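Local coordinates for putative hydrolase (Agrobacterium vitis, PDB 3LLC), which probably acts as an alpha/beta-hydrolase-fold thioesterase that removes fatty acyl groups from proteins, at residues A[26-31]-A[48-53]; A[57-62]-A[69-74]. One frame throughout, in Å; residues are numbered along the deposited sequence.

Overall arrangement
Both interactions lie on the same side of the chain's centre, their own centres about 5 Å apart, and they follow one another along the chain: interaction 1 closes before interaction 2 opens. They share the mixed eight-strand sheet of the alpha/beta-hydrolase fold, in which strands 23-30 and 68-72 are antiparallel neighbours. Interaction 1 sets the loop that precedes helix 53-65 against strand 23-30; interaction 2 lays that helix on strand 68-72. The two are stitched together by the backbone pairing of Arg30 with Ala69 and by a salt bridge from Arg30 to Asp59. The loop and helix that follow strand 39-43 thus both pack against the neighbouring strands 23-30 and 68-72.

Interaction 1. Residues A[26-31]-A[48-53]; sequences AALVRA and SDMTGT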
loop_
_atom_site.group_PDB
_atom_site.type_symbol
_atom_site.label_atom_id
_atom_site.label_comp_id
_atom_site.label_asym_id
_atom_site.label_seq_id
_atom_site.Cartn_x
_atom_site.Cartn_y
_atom_site.Cartn_z
ATOM N N ALA A 26 1.685 -0.373 15.520
ATOM C CA ALA A 26 0.336 -0.233 16.050
ATOM C C ALA A 26 -0.680 -0.713 14.978
ATOM O O ALA A 26 -0.565 -0.379 13.781
ATOM C CB ALA A 26 0.052 1.244 16.453
ATOM N N ALA A 27 -1.673 -1.487 15.421
ATOM C CA ALA A 27 -2.715 -2.045 14.537
ATOM C C ALA A 27 -4.101 -1.997 15.187
ATOM O O ALA A 27 -4.250 -2.056 16.415
ATOM C CB ALA A 27 -2.353 -3.518 14.095
ATOM N N LEU A 28 -5.110 -1.838 14.330
ATOM C CA LEU A 28 -6.527 -1.828 14.690
ATOM C C LEU A 28 -7.197 -2.944 13.863
ATOM O O LEU A 28 -7.141 -2.909 12.624
ATOM C CB LEU A 28 -7.148 -0.465 14.340
ATOM C CG LEU A 28 -6.675 0.750 15.171
ATOM C CD1 LEU A 28 -7.143 2.069 14.536
ATOM C CD2 LEU A 28 -7.130 0.633 16.667
ATOM N N VAL A 29 -7.833 -3.896 14.538
ATOM C CA VAL A 29 -8.350 -5.115 13.896
ATOM C C VAL A 29 -9.793 -5.428 14.292
ATOM O O VAL A 29 -10.205 -5.273 15.460
ATOM C CB VAL A 29 -7.488 -6.352 14.241
ATOM C CG1 VAL A 29 -7.769 -6.835 15.661
ATOM C CG2 VAL A 29 -7.760 -7.474 13.261
ATOM N N ARG A 30 -10.573 -5.843 13.298
ATOM C CA ARG A 30 -11.940 -6.276 13.474
ATOM C C ARG A 30 -12.007 -7.723 12.974
ATOM O O ARG A 30 -11.687 -7.988 11.819
ATOM C CB ARG A 30 -12.842 -5.362 12.637
ATOM C CG ARG A 30 -14.301 -5.581 12.769
ATOM C CD ARG A 30 -15.066 -4.740 11.755
ATOM N NE ARG A 30 -14.927 -3.301 11.974
ATOM C CZ ARG A 30 -15.705 -2.566 12.769
ATOM N NH1 ARG A 30 -16.658 -3.122 13.511
ATOM N NH2 ARG A 30 -15.507 -1.261 12.867
ATOM N N ALA A 31 -12.392 -8.660 13.839
ATOM C CA ALA A 31 -12.538 -10.068 13.423
ATOM C C ALA A 31 -13.716 -10.246 12.445
ATOM O O ALA A 31 -14.736 -9.569 12.566
ATOM C CB ALA A 31 -12.722 -10.990 14.656
ATOM N N SER A 48 0.910 8.557 5.027
ATOM C CA SER A 48 -0.493 8.459 5.461
ATOM C C SER A 48 -0.580 7.947 6.908
ATOM O O SER A 48 0.423 7.515 7.513
ATOM C CB SER A 48 -1.285 7.487 4.555
ATOM O OG SER A 48 -0.773 6.157 4.700
ATOM N N ASP A 49 -1.804 7.941 7.428
ATOM C CA ASP A 49 -2.025 7.169 8.654
ATOM C C ASP A 49 -3.349 6.457 8.618
ATOM O O ASP A 49 -4.198 6.635 7.731
ATOM C CB ASP A 49 -1.763 7.945 9.964
ATOM C CG ASP A 49 -2.835 8.956 10.294
ATOM O OD1 ASP A 49 -4.036 8.685 10.124
ATOM O OD2 ASP A 49 -2.464 10.028 10.785
HETATM N N MSE A 50 -3.470 5.502 9.529
HETATM C CA MSE A 50 -4.583 4.533 9.439
HETATM C C MSE A 50 -5.963 5.095 9.822
HETATM O O MSE A 50 -6.980 4.383 9.705
HETATM C CB MSE A 50 -4.244 3.259 10.226
HETATM C CG MSE A 50 -4.166 3.446 11.667
HETATM SE SE MSE A 50 -3.824 1.740 12.652
HETATM C CE MSE A 50 -3.284 2.479 14.281
ATOM N N THR A 51 -6.018 6.357 10.278
ATOM C CA THR A 51 -7.278 7.041 10.568
ATOM C C THR A 51 -7.796 7.872 9.348
ATOM O O THR A 51 -8.793 8.569 9.451
ATOM C CB THR A 51 -7.146 7.987 11.791
ATOM O OG1 THR A 51 -6.256 9.062 11.463
ATOM C CG2 THR A 51 -6.640 7.239 13.013
ATOM N N GLY A 52 -7.119 7.791 8.209
ATOM C CA GLY A 52 -7.539 8.470 6.978
ATOM C C GLY A 52 -8.896 8.033 6.425
ATOM O O GLY A 52 -9.389 6.927 6.719
ATOM N N THR A 53 -9.509 8.900 5.619
ATOM C CA THR A 53 -10.865 8.650 5.091
ATOM C C THR A 53 -11.036 7.318 4.385
ATOM O O THR A 53 -11.990 6.594 4.679
ATOM C CB THR A 53 -11.272 9.758 4.093
ATOM O OG1 THR A 53 -11.269 10.988 4.812
ATOM C CG2 THR A 53 -12.671 9.513 3.515
#
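Met50, a selenomethionine, has CG between its backbone N and its carbonyl carbon (chi1 67°), and beyond CG its chain runs extended, carrying SE and CE out to strand 23-30. Leu28 meets it with CG anti to its carbonyl carbon (chi1 -68°), and the two side chains cross at about a right angle. CD1 of Leu28 approaches SE of Met50 to 3.8 Å, and CG of Leu28 lies 3.9 Å from CE of Met50, so the branch point and one methyl of the leucine share the end of the longer chain. The terminal methyl also reaches Ala26: CE of Met50 is 4.2 Å from Ala26 CB and 4.0 Å from Ala26 O. The base of Met50 is set by a type I turn from Asp49 to Gly52, closed by Gly52 N on Asp49 O. In one of two modelled conformers of Asp49 an Asx turn is nested in it: OD1 of Asp49 takes Thr51 N at 3.1 Å from its anti side and Thr51 OG1 at 2.6 Å from its syn side, both from one face of the carboxylate. Met50 N bonds to Asp73 and Met50 O to Arg71, fixing both ends of the residue. The chemistry is divided: polar bonds hold the turn and tie it to Arg71 and Asp73, while the contact with segment 26-31 is van der Waals, mostly between apolar groups.

Interaction 2. Residues A[57-62]-A[69-74]; sequences EMDDLA and AIRFDY
Asp59 and Arg71 set their flat groups 45° apart, and one water joins them. This water lies at the edge of the Arg71 guanidinium, in its plane, accepting from Arg71 NE at 2.9 Å and donating to Asp59 OD1 at 2.8 Å. Asp59 CB comes up obliquely, 4.0 Å from NE of Arg71. The charges stay beyond salt-bridge range, Asp59 OD1 and Arg71 NH2 being 4.3 Å apart; Asp59 OD2 makes a salt bridge to Arg30 NH2, and Arg71 NH1 donates a hydrogen bond to Met50 O. Both groups are buried, and the water, Arg30 and Met50 O engage their polar ends and probably limit their rotation. Apolar contact is made by Ala69 CB with Ala62 CB, 3.8 Å away, and with Met58 CE; Asp59 OD1 sets a carboxylate oxygen against Ala69 CB at 3.7 Å. Met58, a selenomethionine, starts with CG anti to its backbone N and bends at chi3 (70°), which turns CE toward Ala69 CB and to 3.9 Å from Ile70 O. Segments 57-62 and 69-72 run nearly antiparallel at 161°, their axes 8.5 Å apart, as expected within the beta-alpha-beta crossover of strand 39-43, helix 53-65 and strand 68-72 in the alpha/beta-hydrolase fold.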
loop_
_atom_site.group_PDB
_atom_site.type_symbol
_atom_site.label_atom_id
_atom_site.label_comp_id
_atom_site.label_asym_id
_atom_site.label_seq_id
_atom_site.Cartn_x
_atom_site.Cartn_y
_atom_site.Cartn_z
ATOM N N GLU A 57 -13.297 4.017 5.566
ATOM C CA GLU A 57 -14.351 3.524 4.682
ATOM C C GLU A 57 -14.223 2.023 4.417
ATOM O O GLU A 57 -15.250 1.311 4.399
ATOM C CB GLU A 57 -14.411 4.311 3.363
ATOM C CG GLU A 57 -14.986 5.741 3.564
ATOM C CD GLU A 57 -16.480 5.816 3.814
ATOM O OE1 GLU A 57 -17.242 4.844 3.580
ATOM O OE2 GLU A 57 -16.935 6.904 4.217
HETATM N N MSE A 58 -12.995 1.570 4.215
HETATM C CA MSE A 58 -12.708 0.105 4.040
HETATM C C MSE A 58 -13.195 -0.638 5.286
HETATM O O MSE A 58 -13.931 -1.593 5.175
HETATM C CB MSE A 58 -11.220 -0.178 3.840
HETATM C CG MSE A 58 -10.901 -1.659 3.469
HETATM SE SE MSE A 58 -9.164 -2.256 3.917
HETATM C CE MSE A 58 -9.453 -2.276 5.840
ATOM N N ASP A 59 -12.780 -0.191 6.465
ATOM C CA ASP A 59 -13.252 -0.774 7.727
ATOM C C ASP A 59 -14.787 -0.787 7.882
ATOM O O ASP A 59 -15.360 -1.802 8.327
ATOM C CB ASP A 59 -12.628 -0.060 8.915
ATOM C CG ASP A 59 -13.159 -0.587 10.255
ATOM O OD1 ASP A 59 -12.708 -1.666 10.699
ATOM O OD2 ASP A 59 -14.040 0.063 10.851
ATOM N N ASP A 60 -15.451 0.331 7.530
ATOM C CA ASP A 60 -16.902 0.448 7.628
ATOM C C ASP A 60 -17.614 -0.553 6.695
ATOM O O ASP A 60 -18.568 -1.228 7.111
ATOM C CB ASP A 60 -17.363 1.871 7.299
ATOM C CG ASP A 60 -18.851 2.040 7.425
ATOM O OD1 ASP A 60 -19.333 2.164 8.563
ATOM O OD2 ASP A 60 -19.542 2.020 6.389
ATOM N N LEU A 61 -17.130 -0.659 5.459
ATOM C CA LEU A 61 -17.678 -1.635 4.502
ATOM C C LEU A 61 -17.538 -3.077 5.051
ATOM O O LEU A 61 -18.510 -3.847 5.088
ATOM C CB LEU A 61 -16.983 -1.533 3.172
ATOM C CG LEU A 61 -17.498 -2.589 2.169
ATOM C CD1 LEU A 61 -18.975 -2.305 1.708
ATOM C CD2 LEU A 61 -16.550 -2.692 1.035
ATOM N N ALA A 62 -16.331 -3.414 5.501
ATOM C CA ALA A 62 -16.073 -4.716 6.128
ATOM C C ALA A 62 -17.028 -5.023 7.279
ATOM O O ALA A 62 -17.647 -6.105 7.311
ATOM C CB ALA A 62 -14.589 -4.825 6.569
ATOM N N ALA A 69 -11.311 -6.880 9.063
ATOM C CA ALA A 69 -10.556 -5.690 8.633
ATOM C C ALA A 69 -9.296 -5.498 9.476
ATOM O O ALA A 69 -9.356 -5.603 10.714
ATOM C CB ALA A 69 -11.442 -4.454 8.709
ATOM N N ILE A 70 -8.162 -5.259 8.808
ATOM C CA ILE A 70 -6.881 -4.942 9.469
ATOM C C ILE A 70 -6.360 -3.595 8.941
ATOM O O ILE A 70 -6.250 -3.403 7.738
ATOM C CB ILE A 70 -5.808 -6.015 9.259
ATOM C CG1 ILE A 70 -6.212 -7.336 9.910
ATOM C CG2 ILE A 70 -4.436 -5.555 9.815
ATOM C CD1 ILE A 70 -5.359 -8.528 9.509
ATOM N N ARG A 71 -6.033 -2.682 9.860
ATOM C CA ARG A 71 -5.242 -1.482 9.513
ATOM C C ARG A 71 -4.043 -1.421 10.437
ATOM O O ARG A 71 -4.122 -1.926 11.576
ATOM C CB ARG A 71 -6.071 -0.218 9.718
ATOM C CG ARG A 71 -7.270 -0.089 8.776
ATOM C CD ARG A 71 -8.205 1.068 9.194
ATOM N NE ARG A 71 -8.987 0.784 10.381
ATOM C CZ ARG A 71 -9.308 1.659 11.328
ATOM N NH1 ARG A 71 -8.876 2.917 11.298
ATOM N NH2 ARG A 71 -10.037 1.259 12.348
ATOM N N PHE A 72 -2.940 -0.841 9.950
ATOM C CA PHE A 72 -1.741 -0.621 10.773
ATOM C C PHE A 72 -0.983 0.623 10.276
ATOM O O PHE A 72 -1.191 1.064 9.144
ATOM C CB PHE A 72 -0.834 -1.845 10.750
ATOM C CG PHE A 72 -0.195 -2.081 9.418
ATOM C CD1 PHE A 72 -0.912 -2.698 8.390
ATOM C CD2 PHE A 72 1.111 -1.654 9.155
ATOM C CE1 PHE A 72 -0.351 -2.874 7.144
ATOM C CE2 PHE A 72 1.690 -1.850 7.896
ATOM C CZ PHE A 72 0.938 -2.463 6.889
ATOM N N ASP A 73 -0.163 1.200 11.151
ATOM C CA ASP A 73 0.698 2.358 10.800
ATOM C C ASP A 73 2.109 1.866 10.491
ATOM O O ASP A 73 2.726 1.144 11.284
ATOM C CB ASP A 73 0.739 3.390 11.923
ATOM C CG ASP A 73 -0.502 4.349 11.928
ATOM O OD1 ASP A 73 -0.989 4.700 10.821
ATOM O OD2 ASP A 73 -0.926 4.766 13.038
ATOM N N TYR A 74 2.623 2.264 9.338
ATOM C CA TYR A 74 4.041 2.014 9.008
ATOM C C TYR A 74 4.968 2.623 10.068
ATOM O O TYR A 74 4.588 3.582 10.754
ATOM C CB TYR A 74 4.399 2.621 7.663
ATOM C CG TYR A 74 3.625 2.136 6.449
ATOM C CD1 TYR A 74 3.718 0.810 6.013
ATOM C CD2 TYR A 74 2.890 3.019 5.666
ATOM C CE1 TYR A 74 3.035 0.388 4.867
ATOM C CE2 TYR A 74 2.214 2.588 4.516
ATOM C CZ TYR A 74 2.307 1.268 4.123
ATOM O OH TYR A 74 1.631 0.852 3.002
HETATM O O HOH W 1 -9.932 -1.866 11.065
#